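Local coordinates for protein shikimate dehydrogenase (Listeria monocytogenes, PDB 3TNL) that catalyses the reversible NADP(H)-linked interconversion of 3-dehydroshikimate and shikimate, a step in the chorismate pathway to the aromatic amino acids, at residues R221-I224 with A225-V228; K268-L271 with L272-E276; A294-F297 with E298-H302. All coordinates share one frame; numbering follows the deposited sequence. Where two conformers were deposited one is given.

Contact 1. Residues R221-I224 with A225-V228; sequences RKEI and AESV
Lys222 and Glu226, one helical turn apart, form the salt bridge that anchors this local contact: Lys222 NZ meets Glu226 OE1 at 2.8 Å on its syn lone pair, while OE2 makes a weaker bond to the same nitrogen at 3.1 Å. The lysine runs out extended, with CG anti to its backbone N (chi1 178°), and bends only at its last torsion (chi4 -73°), which turns NZ onto the carboxylate. Its CE lies against Glu226 OE2 at 3.3 Å, so methylene carbon as well as ammonium touches the acid. Glu226 OE1 has a second cation in Lys156, which also takes Glu223 OE1; Ser182 OG bonds to that Glu223 oxygen too.

One residue further on, Ser227 OG donates a short 2.6 Å bond to Glu223 O, coming from above the carbonyl plane rather than on a lone pair. The same hydroxyl is hydrogen-bonded to Thr158 OG1, on strand 156-160. Backbone bonds carry the turn: Ala225 N to Arg221 O at 3.0 Å, Glu226 N to Lys222 O at 3.2 Å, then Ser227 N to Ile224 O at 3.1 Å, three residues back instead of four. Ile224 points away from 225-228 and packs on Leu257.

Helix 217-226 is the connection between parallel strands 208-213 and 229-232 of the Rossmann-type domain. Glu223 OE1 and Glu226 OE1 stand 4.3 Å apart, and the two lysines probably offset the repulsion between them, while Ser227 occupies a carbonyl near the helix end as the chain turns toward strand 229-232.

Contact 2. Residues K268-L271 with L272-E276; sequences KTRL and LEIAE
Thr269 OG1 is held from two directions. It accepts from Leu272 N at 3.3 Å, along a nearly straight line (N-H...O 170°), a bond that makes Thr269 the N-cap of helix 270-277; Asp261 OD1, at the end of strand 258-261, is hydrogen-bonded to the same hydroxyl. That hydroxyl sits between the backbone N and the carbonyl carbon (chi1 54°), the rotation that turns OG1 toward the first turn of the helix.

Arg270 turns its flat end back over that turn. Ile274 CG1 lies over the centre of one guanidinium face, 3.6 Å from CZ, while Arg270 NH2 reaches the anti lone pair of Glu273 OE1 at 2.9 Å. The guanidinium and carboxylate planes stand at 74°. Glu277 takes a second salt bridge from NH2.

On the other flank, Lys268 passes across the side chain of Glu273, with its CD 3.8 Å from Glu273 CG. Lys268 and Glu276 come from opposite directions: Lys268 NZ meets Glu276 OE1 at 2.9 Å on its syn side, somewhat out of the carboxylate plane, with OE2 a weaker second partner. A water donates to Lys268 O and, at 2.6 Å, to Glu273 OE2.

Beneath this polar surface, Leu271 and Ala275 lie on Val259 of strand 258-261 and Leu272 on Thr282, seating the helix of the beta-alpha-beta unit. Both cations are drawn along the helix to acids further on, so opposite charges pair on its outer side and probably partly neutralise each other.

Contact 3. Residues A294-F297 with E298-H302; sequences AKAF and EIWTH
This is a local, one-turn contact at the C-terminal end of helix 286-301, where Ala296 packs on Trp300 and Phe297 on Thr301. The helix follows the last strand, 281-283, of the Rossmann-type NAD-binding domain and carries the chain back to the substrate-binding domain. There Phe297 lies on helix 52-63, at His56, Ala59 and Leu63, and Trp300 on Thr123 and Asn95 of strands 123-127 and 93-96. The side chain of Ala296 is about 6 Å from that of Asn122, a probable shikimate ligand, so the turn lies close to the probable substrate site.

Trp300 folds its indole back along the preceding turn, CG beside its own backbone N (chi1 -60°). One face of the ring thereby covers Ala296 twice. The methyl CB makes a CH-pi contact with the six-membered ring, 3.9 Å from its centroid, and touches CH2 at 3.7 Å; nearer the five-membered ring, Ala296 O rests over the same face, 3.3 Å from CD2, while still accepting from Trp300 N at 3.0 Å. NE1 is bonded to Val124 O and His56 meets the ring edge-to-face, two contacts that probably fix the rotation of the indole.

Phe297 has its CG opposite the backbone N (chi1 -172°), and Thr301 CG2 stands almost directly over the ring centre, 4.3 Å from the centroid, in a second CH-pi contact. Phe60 meets this ring as well, its plane inclined by about 30°.

Helical geometry is left at His302, whose phi is positive. Thr301, just before it, gives Phe297 O two donors on opposite faces of its carbonyl plane: Thr301 N at 2.9 Å and the hydroxyl Thr301 OG1 at 2.8 Å.

Along the chain the three contacts come in series; each is one continuous stretch at or near a helix end, so none closes a long loop and none nests in or crosses another. Contact 1 ends the helix leading into strand 229-232, and contact 2 starts the helix joining strands 258-261 and 281-283, both on the parallel NAD-binding sheet. Their centres are about 17 Å apart and their nearest atoms about 7 Å, without touching. Helix 286-301 then leads to contact 3, across the chain's centre, about 36 Å from contact 1 and 32 Å from contact 2 between centres, where the end of that helix ties back to the substrate-binding domain.

Contact 1. Residues R221-I224 with A225-V228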
loop_
_atom_site.group_PDB
_atom_site.type_symbol
_atom_site.label_atom_id
_atom_site.label_comp_id
_atom_site.label_asym_id
_atom_site.label_seq_id
_atom_site.Cartn_x
_atom_site.Cartn_y
_atom_site.Cartn_z
ATOM N N ARG B 221 2.062 -48.902 5.300
ATOM C CA ARG B 221 1.558 -49.792 4.254
ATOM C C ARG B 221 0.042 -49.975 4.421
ATOM O O ARG B 221 -0.710 -49.861 3.466
ATOM C CB ARG B 221 2.260 -51.145 4.337
ATOM C CG ARG B 221 1.919 -52.092 3.205
ATOM C CD ARG B 221 2.660 -53.416 3.316
ATOM N NE ARG B 221 4.075 -53.192 3.060
ATOM C CZ ARG B 221 4.564 -53.006 1.834
ATOM N NH1 ARG B 221 5.863 -52.775 1.650
ATOM N NH2 ARG B 221 3.759 -53.032 0.797
ATOM N N LYS B 222 -0.384 -50.245 5.659
ATOM C CA LYS B 222 -1.809 -50.454 5.935
ATOM C C LYS B 222 -2.591 -49.204 5.596
ATOM O O LYS B 222 -3.598 -49.263 4.863
ATOM C CB LYS B 222 -2.074 -50.842 7.379
ATOM C CG LYS B 222 -3.574 -51.005 7.689
ATOM C CD LYS B 222 -3.808 -51.246 9.190
ATOM C CE LYS B 222 -5.267 -51.536 9.502
ATOM N NZ LYS B 222 -6.241 -50.381 9.444
ATOM N N GLU B 223 -2.135 -48.072 6.135
ATOM C CA GLU B 223 -2.878 -46.838 5.922
ATOM C C GLU B 223 -3.037 -46.489 4.435
ATOM O O GLU B 223 -4.167 -46.188 3.963
ATOM C CB GLU B 223 -2.298 -45.679 6.749
ATOM C CG GLU B 223 -2.236 -45.943 8.251
ATOM C CD GLU B 223 -3.529 -46.444 8.799
ATOM O OE1 GLU B 223 -4.555 -45.813 8.531
ATOM O OE2 GLU B 223 -3.526 -47.488 9.500
ATOM N N ILE B 224 -1.939 -46.525 3.692
ATOM C CA ILE B 224 -2.022 -46.222 2.259
ATOM C C ILE B 224 -2.956 -47.189 1.510
ATOM O O ILE B 224 -3.739 -46.771 0.657
ATOM C CB ILE B 224 -0.653 -46.181 1.607
ATOM C CG1 ILE B 224 0.195 -45.046 2.157
ATOM C CG2 ILE B 224 -0.794 -45.982 0.107
ATOM C CD1 ILE B 224 1.653 -45.052 1.674
ATOM N N ALA B 225 -2.864 -48.474 1.826
ATOM C CA ALA B 225 -3.683 -49.473 1.197
ATOM C C ALA B 225 -5.176 -49.198 1.332
ATOM O O ALA B 225 -5.953 -49.567 0.444
ATOM C CB ALA B 225 -3.349 -50.864 1.791
ATOM N N GLU B 226 -5.541 -48.580 2.454
ATOM C CA GLU B 226 -6.933 -48.259 2.778
ATOM C C GLU B 226 -7.398 -46.859 2.379
ATOM O O GLU B 226 -8.566 -46.525 2.560
ATOM C CB GLU B 226 -7.115 -48.444 4.297
ATOM C CG GLU B 226 -6.868 -49.876 4.726
ATOM C CD GLU B 226 -6.874 -50.104 6.227
ATOM O OE1 GLU B 226 -6.877 -49.138 7.020
ATOM O OE2 GLU B 226 -6.848 -51.306 6.595
ATOM N N SER B 227 -6.485 -46.054 1.817
ATOM C CA SER B 227 -6.749 -44.667 1.481
ATOM C C SER B 227 -7.057 -44.406 0.045
ATOM O O SER B 227 -6.517 -45.054 -0.848
ATOM C CB SER B 227 -5.533 -43.829 1.822
ATOM O OG SER B 227 -5.241 -43.916 3.185
ATOM N N VAL B 228 -7.926 -43.426 -0.162
ATOM C CA VAL B 228 -8.222 -42.960 -1.522
ATOM C C VAL B 228 -7.048 -42.061 -2.034
ATOM O O VAL B 228 -6.772 -42.012 -3.253
ATOM C CB VAL B 228 -9.579 -42.176 -1.558
ATOM C CG1 VAL B 228 -9.529 -40.872 -0.794
ATOM C CG2 VAL B 228 -9.965 -41.954 -2.995
#

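Contact 2. Residues K268-L271 with L272-E276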
loop_
_atom_site.group_PDB
_atom_site.type_symbol
_atom_site.label_atom_id
_atom_site.label_comp_id
_atom_site.label_asym_id
_atom_site.label_seq_id
_atom_site.Cartn_x
_atom_site.Cartn_y
_atom_site.Cartn_z
ATOM N N LYS B 268 7.279 -32.109 -10.488
ATOM C CA LYS B 268 7.121 -33.540 -10.230
ATOM C C LYS B 268 8.200 -33.979 -9.252
ATOM O O LYS B 268 9.356 -34.131 -9.637
ATOM C CB LYS B 268 7.195 -34.321 -11.542
ATOM C CG LYS B 268 6.763 -35.775 -11.437
ATOM C CD LYS B 268 6.985 -36.555 -12.735
ATOM C CE LYS B 268 6.337 -35.914 -13.914
ATOM N NZ LYS B 268 6.320 -36.836 -15.126
ATOM N N THR B 269 7.841 -34.045 -7.977
ATOM C CA THR B 269 8.743 -34.523 -6.947
ATOM C C THR B 269 9.070 -35.994 -7.174
ATOM O O THR B 269 8.440 -36.657 -8.005
ATOM C CB THR B 269 8.168 -34.431 -5.571
ATOM O OG1 THR B 269 6.901 -35.122 -5.582
ATOM C CG2 THR B 269 7.987 -32.961 -5.135
ATOM N N ARG B 270 10.097 -36.494 -6.482
ATOM C CA ARG B 270 10.431 -37.913 -6.606
ATOM C C ARG B 270 9.237 -38.771 -6.229
ATOM O O ARG B 270 8.980 -39.789 -6.897
ATOM C CB ARG B 270 11.694 -38.276 -5.815
ATOM C CG ARG B 270 12.133 -39.723 -5.908
ATOM C CD ARG B 270 12.417 -40.167 -7.330
ATOM N NE ARG B 270 12.730 -41.588 -7.326
ATOM C CZ ARG B 270 12.452 -42.439 -8.304
ATOM N NH1 ARG B 270 12.736 -43.731 -8.122
ATOM N NH2 ARG B 270 11.805 -42.059 -9.412
ATOM N N LEU B 271 8.506 -38.407 -5.183
ATOM C CA LEU B 271 7.270 -39.137 -4.835
ATOM C C LEU B 271 6.333 -39.222 -6.054
ATOM O O LEU B 271 5.804 -40.298 -6.306
ATOM C CB LEU B 271 6.564 -38.451 -3.676
ATOM C CG LEU B 271 5.181 -38.989 -3.300
ATOM C CD1 LEU B 271 5.288 -40.434 -2.844
ATOM C CD2 LEU B 271 4.564 -38.108 -2.213
ATOM N N LEU B 272 6.034 -38.095 -6.702
ATOM C CA LEU B 272 5.130 -38.141 -7.885
ATOM C C LEU B 272 5.690 -38.988 -9.006
ATOM O O LEU B 272 4.928 -39.675 -9.672
ATOM C CB LEU B 272 4.704 -36.740 -8.324
ATOM C CG LEU B 272 3.964 -35.927 -7.238
ATOM C CD1 LEU B 272 3.482 -34.577 -7.846
ATOM C CD2 LEU B 272 2.762 -36.684 -6.683
ATOM N N GLU B 273 7.006 -38.975 -9.209
ATOM C CA GLU B 273 7.592 -39.840 -10.227
ATOM C C GLU B 273 7.304 -41.314 -9.886
ATOM O O GLU B 273 6.919 -42.087 -10.757
ATOM C CB GLU B 273 9.120 -39.656 -10.322
ATOM C CG GLU B 273 9.650 -38.358 -10.805
ATOM C CD GLU B 273 11.175 -38.357 -10.931
ATOM O OE1 GLU B 273 11.798 -39.427 -10.675
ATOM O OE2 GLU B 273 11.740 -37.308 -11.371
ATOM N N ILE B 274 7.548 -41.727 -8.657
ATOM C CA ILE B 274 7.326 -43.097 -8.243
ATOM C C ILE B 274 5.859 -43.438 -8.407
ATOM O O ILE B 274 5.508 -44.515 -8.896
ATOM C CB ILE B 274 7.792 -43.346 -6.792
ATOM C CG1 ILE B 274 9.300 -43.146 -6.689
ATOM C CG2 ILE B 274 7.425 -44.768 -6.396
ATOM C CD1 ILE B 274 9.810 -43.009 -5.223
ATOM N N ALA B 275 4.975 -42.511 -8.024
ATOM C CA ALA B 275 3.545 -42.735 -8.190
ATOM C C ALA B 275 3.186 -42.962 -9.639
ATOM O O ALA B 275 2.437 -43.880 -9.966
ATOM C CB ALA B 275 2.763 -41.566 -7.623
ATOM N N GLU B 276 3.721 -42.137 -10.524
ATOM C CA GLU B 276 3.463 -42.335 -11.952
ATOM C C GLU B 276 3.957 -43.730 -12.397
ATOM O O GLU B 276 3.297 -44.438 -13.189
ATOM C CB GLU B 276 4.096 -41.231 -12.786
ATOM C CG GLU B 276 3.518 -39.865 -12.584
ATOM C CD GLU B 276 4.043 -38.856 -13.614
ATOM O OE1 GLU B 276 4.838 -39.232 -14.496
ATOM O OE2 GLU B 276 3.666 -37.679 -13.534
HETATM O O HOH W 1 10.712 -35.054 -11.985
#

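Contact 3. Residues A294-F297 with E298-H302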
loop_
_atom_site.group_PDB
_atom_site.type_symbol
_atom_site.label_atom_id
_atom_site.label_comp_id
_atom_site.label_asym_id
_atom_site.label_seq_id
_atom_site.Cartn_x
_atom_site.Cartn_y
_atom_site.Cartn_z
ATOM N N ALA B 294 -7.686 -17.785 -5.188
ATOM C CA ALA B 294 -9.059 -17.521 -5.663
ATOM C C ALA B 294 -10.009 -17.291 -4.491
ATOM O O ALA B 294 -10.900 -16.406 -4.535
ATOM C CB ALA B 294 -9.567 -18.666 -6.546
ATOM N N LYS B 295 -9.822 -18.057 -3.428
ATOM C CA LYS B 295 -10.698 -17.933 -2.287
ATOM C C LYS B 295 -10.495 -16.559 -1.621
ATOM O O LYS B 295 -11.459 -15.845 -1.325
ATOM C CB LYS B 295 -10.445 -19.058 -1.281
ATOM C CG LYS B 295 -11.425 -19.102 -0.122
ATOM C CD LYS B 295 -12.769 -19.703 -0.523
ATOM C CE LYS B 295 -13.721 -19.650 0.666
ATOM N NZ LYS B 295 -15.082 -20.204 0.295
ATOM N N ALA B 296 -9.238 -16.186 -1.363
ATOM C CA ALA B 296 -8.951 -14.876 -0.791
ATOM C C ALA B 296 -9.435 -13.731 -1.697
ATOM O O ALA B 296 -10.010 -12.746 -1.232
ATOM C CB ALA B 296 -7.465 -14.731 -0.535
ATOM N N PHE B 297 -9.242 -13.885 -3.010
ATOM C CA PHE B 297 -9.651 -12.873 -3.990
ATOM C C PHE B 297 -11.154 -12.569 -3.890
ATOM O O PHE B 297 -11.564 -11.386 -3.913
ATOM C CB PHE B 297 -9.302 -13.385 -5.377
ATOM C CG PHE B 297 -9.491 -12.376 -6.466
ATOM C CD1 PHE B 297 -8.456 -11.550 -6.840
ATOM C CD2 PHE B 297 -10.704 -12.275 -7.135
ATOM C CE1 PHE B 297 -8.633 -10.629 -7.881
ATOM C CE2 PHE B 297 -10.890 -11.350 -8.158
ATOM C CZ PHE B 297 -9.841 -10.524 -8.515
ATOM N N GLU B 298 -11.962 -13.615 -3.727
ATOM C CA GLU B 298 -13.435 -13.421 -3.582
ATOM C C GLU B 298 -13.798 -12.793 -2.254
ATOM O O GLU B 298 -14.704 -11.932 -2.189
ATOM C CB GLU B 298 -14.254 -14.715 -3.789
ATOM C CG GLU B 298 -15.802 -14.448 -3.620
ATOM C CD GLU B 298 -16.734 -15.669 -3.779
ATOM O OE1 GLU B 298 -16.268 -16.776 -4.095
ATOM O OE2 GLU B 298 -17.961 -15.479 -3.560
ATOM N N ILE B 299 -13.126 -13.219 -1.189
ATOM C CA ILE B 299 -13.344 -12.649 0.141
ATOM C C ILE B 299 -13.127 -11.113 0.065
ATOM O O ILE B 299 -13.885 -10.345 0.643
ATOM C CB ILE B 299 -12.432 -13.328 1.197
ATOM C CG1 ILE B 299 -12.984 -14.708 1.595
ATOM C CG2 ILE B 299 -12.323 -12.488 2.430
ATOM C CD1 ILE B 299 -12.014 -15.592 2.348
ATOM N N TRP B 300 -12.104 -10.671 -0.658
ATOM C CA TRP B 300 -11.839 -9.240 -0.712
ATOM C C TRP B 300 -12.714 -8.466 -1.676
ATOM O O TRP B 300 -13.220 -7.393 -1.333
ATOM C CB TRP B 300 -10.386 -8.945 -1.091
ATOM C CG TRP B 300 -9.351 -9.533 -0.122
ATOM C CD1 TRP B 300 -9.397 -9.550 1.231
ATOM C CD2 TRP B 300 -8.121 -10.166 -0.483
ATOM N NE1 TRP B 300 -8.290 -10.163 1.722
ATOM C CE2 TRP B 300 -7.496 -10.573 0.692
ATOM C CE3 TRP B 300 -7.522 -10.461 -1.712
ATOM C CZ2 TRP B 300 -6.270 -11.236 0.696
ATOM C CZ3 TRP B 300 -6.305 -11.138 -1.713
ATOM C CH2 TRP B 300 -5.697 -11.493 -0.529
ATOM N N THR B 301 -12.839 -9.000 -2.887
ATOM C CA THR B 301 -13.501 -8.294 -4.014
ATOM C C THR B 301 -14.927 -8.653 -4.318
ATOM O O THR B 301 -15.615 -7.900 -5.016
ATOM C CB THR B 301 -12.706 -8.501 -5.327
ATOM O OG1 THR B 301 -12.910 -9.841 -5.811
ATOM C CG2 THR B 301 -11.189 -8.196 -5.153
ATOM N N HIS B 302 -15.362 -9.821 -3.868
ATOM C CA HIS B 302 -16.686 -10.332 -4.151
ATOM C C HIS B 302 -16.904 -10.481 -5.639
ATOM O O HIS B 302 -18.028 -10.344 -6.152
ATOM C CB HIS B 302 -17.781 -9.582 -3.378
ATOM C CG HIS B 302 -17.717 -9.878 -1.924
ATOM N ND1 HIS B 302 -18.204 -11.053 -1.398
ATOM C CD2 HIS B 302 -17.110 -9.232 -0.906
ATOM C CE1 HIS B 302 -17.931 -11.093 -0.106
ATOM N NE2 HIS B 302 -17.282 -9.998 0.219
#